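Cell wall surface anchor family protein (Streptococcus agalactiae serogroup V, PDB 3TW0) probably acts as the adhesive tip subunit of the pilus, contacting the host through a von Willebrand factor A-type domain that carries a magnesium ion. Local coordinates at residues A[22-27]-A[125-130]; A[64-69]-A[100-105]; A[140-145]-A[175-180]. The protein carries 2 engineered substitutions. One frame throughout, in Å; residues are numbered along the deposited sequence.

Interaction 1. Residues A[22-27]-A[125-130]; sequences SMNNER and PKEAEH. With MG (magnesium ion), chain E; ACT (acetate ion), chain F.
Glu127 faces Asn24 and Asn25 with a carboxylate that ties the loop behind strand 11-18 to segment 125-130. Its chain starts out anti to the backbone N and then bends about the CB-CG bond (chi2 59°), which brings the acid round to the opposing backbone. OE2 accepts Asn25 N on its syn lone pair at 2.8 Å and, on the anti side, Ala128 N at 3.0 Å. One N-H from each segment therefore restrains the acid's rotation. OE1 turns to the Asn25 amide, whose plane stands 65° from the carboxylate, and receives only a weak bond from Asn25 ND2. That ND2 makes a straighter bond to Lys126 O, 2.9 Å away, which lies close to the amide plane; Asn25 OD1 is taken up by Leu35 N.

Asn24 is turned differently, its amide plane only 25° from the same carboxylate. Its ND2 donates to Ala128 O at 3.2 Å from above the carbonyl plane, while its OD1 accepts Glu26 N at 3.0 Å, a capping bond within the type I turn from Asn24 to Arg27. Both ends of the amide are thus engaged, and the turn is held against the opposite segment. Alongside, Ala128 CB comes within 3.5 Å of Asn24 N and 4.2 Å of Met23 CB.

Ser22, two residues before the turn, closes the Asp-x-Ser-x-Ser signature of a metal-ion-dependent adhesion site. Its OG binds the magnesium, together with Ser20 and Thr143, and its N donates to the acetate that is also a metal ligand.

Around this contact, Met23 packs on Arg33 and Ala37 of helix 33-48 and on Asp18 of strand 11-18; Lys126 makes a salt bridge to Glu42 on the same helix, and Pro125 rests on Leu17 of the strand.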
loop_
_atom_site.group_PDB
_atom_site.type_symbol
_atom_site.label_atom_id
_atom_site.label_comp_id
_atom_site.label_asym_id
_atom_site.label_seq_id
_atom_site.Cartn_x
_atom_site.Cartn_y
_atom_site.Cartn_z
ATOM N N SER A 22 -0.606 -6.057 8.910
ATOM C CA SER A 22 -0.159 -5.293 10.090
ATOM C C SER A 22 -1.352 -4.879 10.963
ATOM O O SER A 22 -1.181 -4.532 12.148
ATOM C CB SER A 22 0.676 -4.068 9.679
ATOM O OG SER A 22 -0.125 -3.078 9.025
ATOM N N MET A 23 -2.569 -4.929 10.398
ATOM C CA MET A 23 -3.744 -4.519 11.161
ATOM C C MET A 23 -4.340 -5.688 11.963
ATOM O O MET A 23 -5.255 -5.474 12.750
ATOM C CB MET A 23 -4.826 -3.896 10.251
ATOM C CG MET A 23 -4.377 -2.658 9.486
ATOM S SD MET A 23 -4.254 -1.172 10.501
ATOM C CE MET A 23 -5.959 -0.829 10.836
ATOM N N ASN A 24 -3.853 -6.916 11.753
ATOM C CA ASN A 24 -4.325 -8.067 12.560
ATOM C C ASN A 24 -4.366 -7.704 14.051
ATOM O O ASN A 24 -3.444 -7.044 14.571
ATOM C CB ASN A 24 -3.487 -9.318 12.303
ATOM C CG ASN A 24 -3.905 -10.505 13.183
ATOM O OD1 ASN A 24 -3.480 -10.621 14.332
ATOM N ND2 ASN A 24 -4.733 -11.378 12.645
ATOM N N ASN A 25 -5.439 -8.111 14.730
ATOM C CA ASN A 25 -5.693 -7.680 16.122
ATOM C C ASN A 25 -4.599 -8.058 17.154
ATOM O O ASN A 25 -4.403 -7.354 18.143
ATOM C CB ASN A 25 -7.096 -8.124 16.600
ATOM C CG ASN A 25 -8.224 -7.374 15.894
ATOM O OD1 ASN A 25 -8.186 -6.154 15.752
ATOM N ND2 ASN A 25 -9.247 -8.121 15.449
ATOM N N GLU A 26 -3.889 -9.153 16.889
ATOM C CA GLU A 26 -2.735 -9.580 17.707
ATOM C C GLU A 26 -1.512 -8.648 17.637
ATOM O O GLU A 26 -0.785 -8.509 18.643
ATOM C CB GLU A 26 -2.304 -10.998 17.324
ATOM C CG GLU A 26 -3.335 -12.071 17.675
ATOM C CD GLU A 26 -2.800 -13.476 17.508
ATOM O OE1 GLU A 26 -3.309 -14.396 18.177
ATOM O OE2 GLU A 26 -1.867 -13.671 16.717
ATOM N N ARG A 27 -1.291 -8.006 16.475
ATOM C CA ARG A 27 -0.089 -7.166 16.233
ATOM C C ARG A 27 0.094 -6.063 17.259
ATOM O O ARG A 27 -0.879 -5.613 17.877
ATOM C CB ARG A 27 -0.112 -6.506 14.837
ATOM C CG ARG A 27 -0.099 -7.463 13.645
ATOM C CD ARG A 27 1.288 -8.105 13.454
ATOM N NE ARG A 27 1.337 -8.965 12.270
ATOM C CZ ARG A 27 1.911 -8.629 11.117
ATOM N NH1 ARG A 27 2.514 -7.445 10.966
ATOM N NH2 ARG A 27 1.904 -9.489 10.117
ATOM N N PRO A 125 -14.904 -5.287 7.805
ATOM C CA PRO A 125 -14.201 -6.299 8.604
ATOM C C PRO A 125 -13.752 -5.762 9.983
ATOM O O PRO A 125 -13.536 -4.543 10.156
ATOM C CB PRO A 125 -12.977 -6.602 7.753
ATOM C CG PRO A 125 -12.667 -5.271 7.090
ATOM C CD PRO A 125 -14.051 -4.755 6.716
ATOM N N LYS A 126 -13.589 -6.681 10.940
ATOM C CA LYS A 126 -13.161 -6.373 12.300
ATOM C C LYS A 126 -11.876 -7.140 12.583
ATOM O O LYS A 126 -11.367 -7.148 13.703
ATOM C CB LYS A 126 -14.260 -6.778 13.303
ATOM C CG LYS A 126 -15.619 -6.056 13.100
ATOM C CD LYS A 126 -15.558 -4.615 13.591
ATOM C CE LYS A 126 -16.903 -3.892 13.464
ATOM N NZ LYS A 126 -17.861 -4.308 14.524
ATOM N N GLU A 127 -11.353 -7.802 11.558
ATOM C CA GLU A 127 -10.118 -8.564 11.705
ATOM C C GLU A 127 -9.400 -8.546 10.368
ATOM O O GLU A 127 -10.044 -8.346 9.338
ATOM C CB GLU A 127 -10.429 -10.015 12.188
ATOM C CG GLU A 127 -9.197 -10.900 12.505
ATOM C CD GLU A 127 -8.291 -10.309 13.582
ATOM O OE1 GLU A 127 -8.519 -10.569 14.790
ATOM O OE2 GLU A 127 -7.348 -9.567 13.232
ATOM N N ALA A 128 -8.073 -8.733 10.408
ATOM C CA ALA A 128 -7.208 -8.889 9.223
ATOM C C ALA A 128 -6.574 -10.310 9.182
ATOM O O ALA A 128 -6.677 -11.056 10.164
ATOM C CB ALA A 128 -6.136 -7.805 9.227
ATOM N N GLU A 129 -5.924 -10.688 8.073
ATOM C CA GLU A 129 -5.376 -12.060 7.920
ATOM C C GLU A 129 -4.237 -12.384 8.876
ATOM O O GLU A 129 -3.499 -11.493 9.320
ATOM C CB GLU A 129 -4.896 -12.376 6.497
ATOM C CG GLU A 129 -5.903 -12.220 5.350
ATOM C CD GLU A 129 -7.177 -13.029 5.484
ATOM O OE1 GLU A 129 -7.227 -14.042 6.239
ATOM O OE2 GLU A 129 -8.159 -12.616 4.834
ATOM N N HIS A 130 -4.113 -13.682 9.162
ATOM C CA HIS A 130 -3.135 -14.212 10.104
ATOM C C HIS A 130 -2.237 -15.189 9.365
ATOM O O HIS A 130 -2.715 -15.995 8.569
ATOM C CB HIS A 130 -3.845 -14.928 11.272
ATOM C CG HIS A 130 -2.937 -15.267 12.421
ATOM N ND1 HIS A 130 -3.308 -15.099 13.738
ATOM C CD2 HIS A 130 -1.672 -15.754 12.449
ATOM C CE1 HIS A 130 -2.315 -15.470 14.528
ATOM N NE2 HIS A 130 -1.303 -15.857 13.772
HETATM MG MG MG E . -0.172 -2.712 6.903
HETATM C C ACT F . 1.497 -5.060 5.737
HETATM O O ACT F . 0.675 -4.598 6.547
HETATM O OXT ACT F . 1.868 -4.249 4.860
HETATM C CH3 ACT F . 2.000 -6.496 5.794
HETATM O O HOH W 1 -0.906 -1.012 7.433
HETATM O O HOH W 2 1.851 -1.897 7.273
#

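Interaction 2. Residues A[64-69]-A[100-105]; sequences TIFDGT and ATTHNY
Thr64 meets Thr102 methyl to methyl, the two side chains crossing at about a right angle with CG2 to CG2 at 3.9 Å. Phe66 follows, centre of an inverse gamma turn. Its ring CD1 lies 3.8 Å from Thr102 CG2, and the Phe66 and Tyr105 side chains run side by side, pointing the same way. The backbone next to it is pinned as well: Phe66 O accepts Tyr105 N at 2.9 Å and also Ser106 OG. This is where the chain leaves the central parallel sheet of the von Willebrand A fold, after strand 55-61, and heads for the separate antiparallel sheet that begins with strand 70-78.

The backbone of Asp67 forms a single beta bridge with that of Asn104, and its side chain folds back into an Asx turn, OD1 accepting both Thr69 N at 3.0 Å and Thr69 OG1 at 2.6 Å. Gly68, with a positive phi (84°), lies against the other segment without a side chain: its CA makes a C-H...O contact of 3.2 Å with Thr102 O, while its N gives weak bonds to His103 O and Thr102 OG1. Thr69 O is gripped twice by Thr102, whose chi1 of 54° sets the hydroxyl between its own N and carbonyl carbon, letting N and OG1 reach the same oxygen; the N donates at 3.0 Å from above the carbonyl plane, and OG1 at 2.9 Å onto a lone pair in that plane.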
loop_
_atom_site.group_PDB
_atom_site.type_symbol
_atom_site.label_atom_id
_atom_site.label_comp_id
_atom_site.label_asym_id
_atom_site.label_seq_id
_atom_site.Cartn_x
_atom_site.Cartn_y
_atom_site.Cartn_z
ATOM N N THR A 64 -4.429 -4.939 -2.511
ATOM C CA THR A 64 -5.328 -4.478 -3.537
ATOM C C THR A 64 -6.634 -4.078 -2.902
ATOM O O THR A 64 -6.770 -4.132 -1.672
ATOM C CB THR A 64 -5.528 -5.539 -4.644
ATOM O OG1 THR A 64 -6.301 -4.963 -5.700
ATOM C CG2 THR A 64 -6.251 -6.789 -4.098
ATOM N N ILE A 65 -7.590 -3.652 -3.729
ATOM C CA ILE A 65 -8.906 -3.313 -3.246
ATOM C C ILE A 65 -9.722 -4.575 -2.938
ATOM O O ILE A 65 -9.980 -5.367 -3.844
ATOM C CB ILE A 65 -9.714 -2.453 -4.269
ATOM C CG1 ILE A 65 -8.949 -1.180 -4.660
ATOM C CG2 ILE A 65 -11.063 -2.089 -3.674
ATOM C CD1 ILE A 65 -8.276 -0.492 -3.460
ATOM N N PHE A 66 -10.188 -4.705 -1.692
ATOM C CA PHE A 66 -10.944 -5.887 -1.300
ATOM C C PHE A 66 -12.415 -5.726 -1.679
ATOM O O PHE A 66 -13.257 -5.348 -0.872
ATOM C CB PHE A 66 -10.770 -6.246 0.190
ATOM C CG PHE A 66 -9.389 -6.741 0.558
ATOM C CD1 PHE A 66 -8.444 -7.034 -0.408
ATOM C CD2 PHE A 66 -9.051 -6.930 1.887
ATOM C CE1 PHE A 66 -7.180 -7.480 -0.060
ATOM C CE2 PHE A 66 -7.796 -7.421 2.251
ATOM C CZ PHE A 66 -6.866 -7.693 1.283
ATOM N N ASP A 67 -12.698 -6.041 -2.928
ATOM C CA ASP A 67 -14.017 -5.880 -3.480
ATOM C C ASP A 67 -14.574 -7.187 -4.042
ATOM O O ASP A 67 -15.506 -7.160 -4.826
ATOM C CB ASP A 67 -13.947 -4.857 -4.611
ATOM C CG ASP A 67 -13.049 -5.309 -5.733
ATOM O OD1 ASP A 67 -12.416 -6.403 -5.632
ATOM O OD2 ASP A 67 -12.957 -4.548 -6.713
ATOM N N GLY A 68 -13.997 -8.322 -3.686
ATOM C CA GLY A 68 -14.566 -9.607 -4.118
ATOM C C GLY A 68 -14.127 -10.045 -5.505
ATOM O O GLY A 68 -14.624 -11.067 -6.021
ATOM N N THR A 69 -13.215 -9.303 -6.134
ATOM C CA THR A 69 -12.642 -9.771 -7.411
ATOM C C THR A 69 -11.375 -10.580 -7.181
ATOM O O THR A 69 -10.806 -10.575 -6.086
ATOM C CB THR A 69 -12.349 -8.650 -8.435
ATOM O OG1 THR A 69 -11.564 -7.619 -7.802
ATOM C CG2 THR A 69 -13.672 -8.065 -8.990
ATOM N N ALA A 100 -5.983 -15.171 -6.133
ATOM C CA ALA A 100 -7.113 -15.528 -5.266
ATOM C C ALA A 100 -8.261 -14.552 -5.402
ATOM O O ALA A 100 -8.103 -13.467 -5.984
ATOM C CB ALA A 100 -6.697 -15.585 -3.804
ATOM N N THR A 101 -9.403 -14.939 -4.819
ATOM C CA THR A 101 -10.574 -14.099 -4.757
ATOM C C THR A 101 -10.567 -13.371 -3.421
ATOM O O THR A 101 -10.502 -14.000 -2.352
ATOM C CB THR A 101 -11.862 -14.951 -4.915
ATOM O OG1 THR A 101 -11.849 -15.568 -6.212
ATOM C CG2 THR A 101 -13.109 -14.100 -4.789
ATOM N N THR A 102 -10.612 -12.039 -3.471
ATOM C CA THR A 102 -10.542 -11.218 -2.251
ATOM C C THR A 102 -11.883 -11.278 -1.555
ATOM O O THR A 102 -12.883 -11.558 -2.195
ATOM C CB THR A 102 -10.216 -9.731 -2.585
ATOM O OG1 THR A 102 -11.163 -9.233 -3.539
ATOM C CG2 THR A 102 -8.774 -9.589 -3.159
ATOM N N HIS A 103 -11.897 -11.036 -0.249
ATOM C CA HIS A 103 -13.115 -10.709 0.470
ATOM C C HIS A 103 -13.738 -9.437 -0.127
ATOM O O HIS A 103 -13.034 -8.523 -0.540
ATOM C CB HIS A 103 -12.781 -10.371 1.927
ATOM C CG HIS A 103 -12.183 -11.497 2.716
ATOM N ND1 HIS A 103 -12.833 -12.700 2.918
ATOM C CD2 HIS A 103 -11.019 -11.578 3.404
ATOM C CE1 HIS A 103 -12.089 -13.475 3.686
ATOM N NE2 HIS A 103 -10.980 -12.823 3.988
ATOM N N ASN A 104 -15.059 -9.368 -0.128
ATOM C CA ASN A 104 -15.769 -8.155 -0.540
ATOM C C ASN A 104 -16.033 -7.329 0.698
ATOM O O ASN A 104 -17.081 -7.443 1.346
ATOM C CB ASN A 104 -17.082 -8.472 -1.242
ATOM C CG ASN A 104 -17.725 -7.243 -1.856
ATOM O OD1 ASN A 104 -17.206 -6.134 -1.729
ATOM N ND2 ASN A 104 -18.815 -7.445 -2.591
ATOM N N TYR A 105 -15.052 -6.492 1.028
ATOM C CA TYR A 105 -15.159 -5.648 2.194
ATOM C C TYR A 105 -15.421 -4.199 1.752
ATOM O O TYR A 105 -15.230 -3.249 2.524
ATOM C CB TYR A 105 -13.879 -5.755 3.044
ATOM C CG TYR A 105 -13.683 -7.071 3.807
ATOM C CD1 TYR A 105 -14.764 -7.882 4.184
ATOM C CD2 TYR A 105 -12.412 -7.468 4.183
ATOM C CE1 TYR A 105 -14.549 -9.076 4.904
ATOM C CE2 TYR A 105 -12.179 -8.638 4.881
ATOM C CZ TYR A 105 -13.244 -9.431 5.251
ATOM O OH TYR A 105 -12.977 -10.577 5.958
#

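Interaction 3. Residues A[140-145]-A[175-180]; sequences FGATFT and VPTMSY. With MG (magnesium ion), chain E; ACT (acetate ion), chain F.
Phe144 and Met178 each set CG opposite their own backbone N (chi1 -161° and -167°), and in this pairing the two side chains cross at about a right angle. The two loops meet at the metal-ion-dependent adhesion site of the von Willebrand A fold, where Thr143 OG1 binds magnesium at 2.1 Å. The acetate, probably from the crystallisation liquor, is a further metal ligand through its O. Its OXT takes bonds from Thr143 OG1 at 2.6 Å and Thr177 OG1, one hydroxyl from each loop, perhaps much as an acidic ligand would be held. Val175 O accepts from a metal-bound water.

Behind the site, Thr177 N donates to Thr143 O at 3.1 Å, and Met178 N adds a weak bond to the same oxygen. The aromatic group lies farther from the metal. Met178 CG sits over one face of the Phe144 ring, 3.9 Å from its centroid, in a CH-pi contact, with SD placed obliquely in a Met-aromatic contact. The far edge of Phe144 points into the face of Tyr180, the planes 55° apart, and CZ comes within 3.4 Å of Tyr180 CE2. Tyr180 OH is held by Asp220. Bent at chi3, Met178 ends with its CE 3.5 Å from Ala142 CB.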
loop_
_atom_site.group_PDB
_atom_site.type_symbol
_atom_site.label_atom_id
_atom_site.label_comp_id
_atom_site.label_asym_id
_atom_site.label_seq_id
_atom_site.Cartn_x
_atom_site.Cartn_y
_atom_site.Cartn_z
ATOM N N PHE A 140 -2.013 -11.409 0.215
ATOM C CA PHE A 140 -2.631 -10.186 -0.316
ATOM C C PHE A 140 -2.738 -9.089 0.752
ATOM O O PHE A 140 -3.491 -8.098 0.595
ATOM C CB PHE A 140 -4.010 -10.521 -0.922
ATOM C CG PHE A 140 -3.914 -11.421 -2.108
ATOM C CD1 PHE A 140 -3.951 -10.900 -3.399
ATOM C CD2 PHE A 140 -3.725 -12.791 -1.941
ATOM C CE1 PHE A 140 -3.825 -11.735 -4.516
ATOM C CE2 PHE A 140 -3.590 -13.646 -3.058
ATOM C CZ PHE A 140 -3.646 -13.126 -4.331
ATOM N N GLY A 141 -1.918 -9.234 1.798
ATOM C CA GLY A 141 -2.007 -8.397 3.006
ATOM C C GLY A 141 -0.989 -7.269 3.111
ATOM O O GLY A 141 -0.772 -6.752 4.185
ATOM N N ALA A 142 -0.393 -6.864 2.000
ATOM C CA ALA A 142 0.466 -5.639 1.981
ATOM C C ALA A 142 -0.347 -4.338 2.183
ATOM O O ALA A 142 -1.558 -4.354 2.220
ATOM C CB ALA A 142 1.276 -5.590 0.676
ATOM N N THR A 143 0.327 -3.195 2.324
ATOM C CA THR A 143 -0.383 -1.920 2.546
ATOM C C THR A 143 -0.213 -1.034 1.300
ATOM O O THR A 143 0.689 -0.207 1.235
ATOM C CB THR A 143 0.104 -1.252 3.836
ATOM O OG1 THR A 143 0.171 -2.236 4.880
ATOM C CG2 THR A 143 -0.839 -0.108 4.292
ATOM N N PHE A 144 -1.033 -1.262 0.281
ATOM C CA PHE A 144 -0.893 -0.543 -0.976
ATOM C C PHE A 144 -1.804 0.693 -0.884
ATOM O O PHE A 144 -2.806 0.801 -1.579
ATOM C CB PHE A 144 -1.305 -1.432 -2.166
ATOM C CG PHE A 144 -0.787 -0.953 -3.497
ATOM C CD1 PHE A 144 -0.162 0.287 -3.623
ATOM C CD2 PHE A 144 -0.968 -1.727 -4.633
ATOM C CE1 PHE A 144 0.324 0.709 -4.871
ATOM C CE2 PHE A 144 -0.483 -1.310 -5.887
ATOM C CZ PHE A 144 0.175 -0.104 -6.003
ATOM N N THR A 145 -1.481 1.573 0.043
ATOM C CA THR A 145 -2.181 2.841 0.206
ATOM C C THR A 145 -2.396 3.638 -1.082
ATOM O O THR A 145 -3.486 4.161 -1.297
ATOM C CB THR A 145 -1.469 3.685 1.299
ATOM O OG1 THR A 145 -1.507 2.948 2.540
ATOM C CG2 THR A 145 -2.175 5.025 1.535
ATOM N N VAL A 175 1.503 2.749 7.642
ATOM C CA VAL A 175 2.769 2.217 7.102
ATOM C C VAL A 175 2.589 1.547 5.755
ATOM O O VAL A 175 2.314 0.331 5.696
ATOM C CB VAL A 175 3.489 1.251 8.090
ATOM C CG1 VAL A 175 4.863 0.839 7.546
ATOM C CG2 VAL A 175 3.618 1.884 9.500
ATOM N N PRO A 176 2.706 2.322 4.663
ATOM C CA PRO A 176 2.546 1.708 3.349
ATOM C C PRO A 176 3.769 0.903 2.987
ATOM O O PRO A 176 4.902 1.302 3.302
ATOM C CB PRO A 176 2.373 2.904 2.417
ATOM C CG PRO A 176 3.237 3.987 3.068
ATOM C CD PRO A 176 3.022 3.775 4.552
ATOM N N THR A 177 3.550 -0.219 2.310
ATOM C CA THR A 177 4.613 -1.181 2.046
ATOM C C THR A 177 4.541 -1.669 0.601
ATOM O O THR A 177 5.137 -2.679 0.242
ATOM C CB THR A 177 4.470 -2.413 2.960
ATOM O OG1 THR A 177 3.178 -2.989 2.748
ATOM C CG2 THR A 177 4.599 -2.049 4.434
ATOM N N MET A 178 3.784 -0.949 -0.220
ATOM C CA MET A 178 3.668 -1.234 -1.645
ATOM C C MET A 178 3.392 0.106 -2.268
ATOM O O MET A 178 2.785 0.935 -1.590
ATOM C CB MET A 178 2.473 -2.150 -1.889
ATOM C CG MET A 178 2.444 -2.748 -3.270
ATOM S SD MET A 178 1.216 -4.118 -3.370
ATOM C CE MET A 178 2.199 -5.510 -2.742
ATOM N N SER A 179 3.781 0.294 -3.533
ATOM C CA SER A 179 3.566 1.566 -4.219
ATOM C C SER A 179 3.706 1.403 -5.707
ATOM O O SER A 179 4.365 0.461 -6.175
ATOM C CB SER A 179 4.578 2.625 -3.716
ATOM O OG SER A 179 5.886 2.262 -4.131
ATOM N N TYR A 180 3.089 2.299 -6.475
ATOM C CA TYR A 180 3.434 2.344 -7.908
ATOM C C TYR A 180 4.814 2.964 -8.193
ATOM O O TYR A 180 5.236 3.890 -7.492
ATOM C CB TYR A 180 2.305 2.994 -8.736
ATOM C CG TYR A 180 1.062 2.130 -8.858
ATOM C CD1 TYR A 180 1.114 0.908 -9.537
ATOM C CD2 TYR A 180 -0.156 2.528 -8.313
ATOM C CE1 TYR A 180 -0.018 0.077 -9.649
ATOM C CE2 TYR A 180 -1.304 1.711 -8.430
ATOM C CZ TYR A 180 -1.218 0.488 -9.109
ATOM O OH TYR A 180 -2.330 -0.330 -9.237
HETATM MG MG MG E . -0.172 -2.712 6.903
HETATM C C ACT F . 1.497 -5.060 5.737
HETATM O O ACT F . 0.675 -4.598 6.547
HETATM O OXT ACT F . 1.868 -4.249 4.860
HETATM C CH3 ACT F . 2.000 -6.496 5.794
HETATM O O HOH W 2 1.851 -1.897 7.273
HETATM O O HOH W 1 -0.906 -1.012 7.433
#

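Overall arrangement
From the N terminus, strand 11-18 runs into 22-27, whose partner 125-130 comes almost a hundred residues later. Interaction 1 thus closes a long loop, and interaction 2, joining the exit of strand 55-61 to the end of strand 97-101, is nested within it. The two touch where Glu129 OE2 approaches His103 NE2, a probable hydrogen bond, and where Pro125 packs on Tyr105. Interaction 3 follows in series and closes its own loop round helix 145-159 and strand 165-172. It shares the magnesium, acetate and two waters with interaction 1, and Phe140 touches Phe66 and Ala100 of interaction 2. Together they bind the loops at one end of the parallel sheet to the antiparallel sheet.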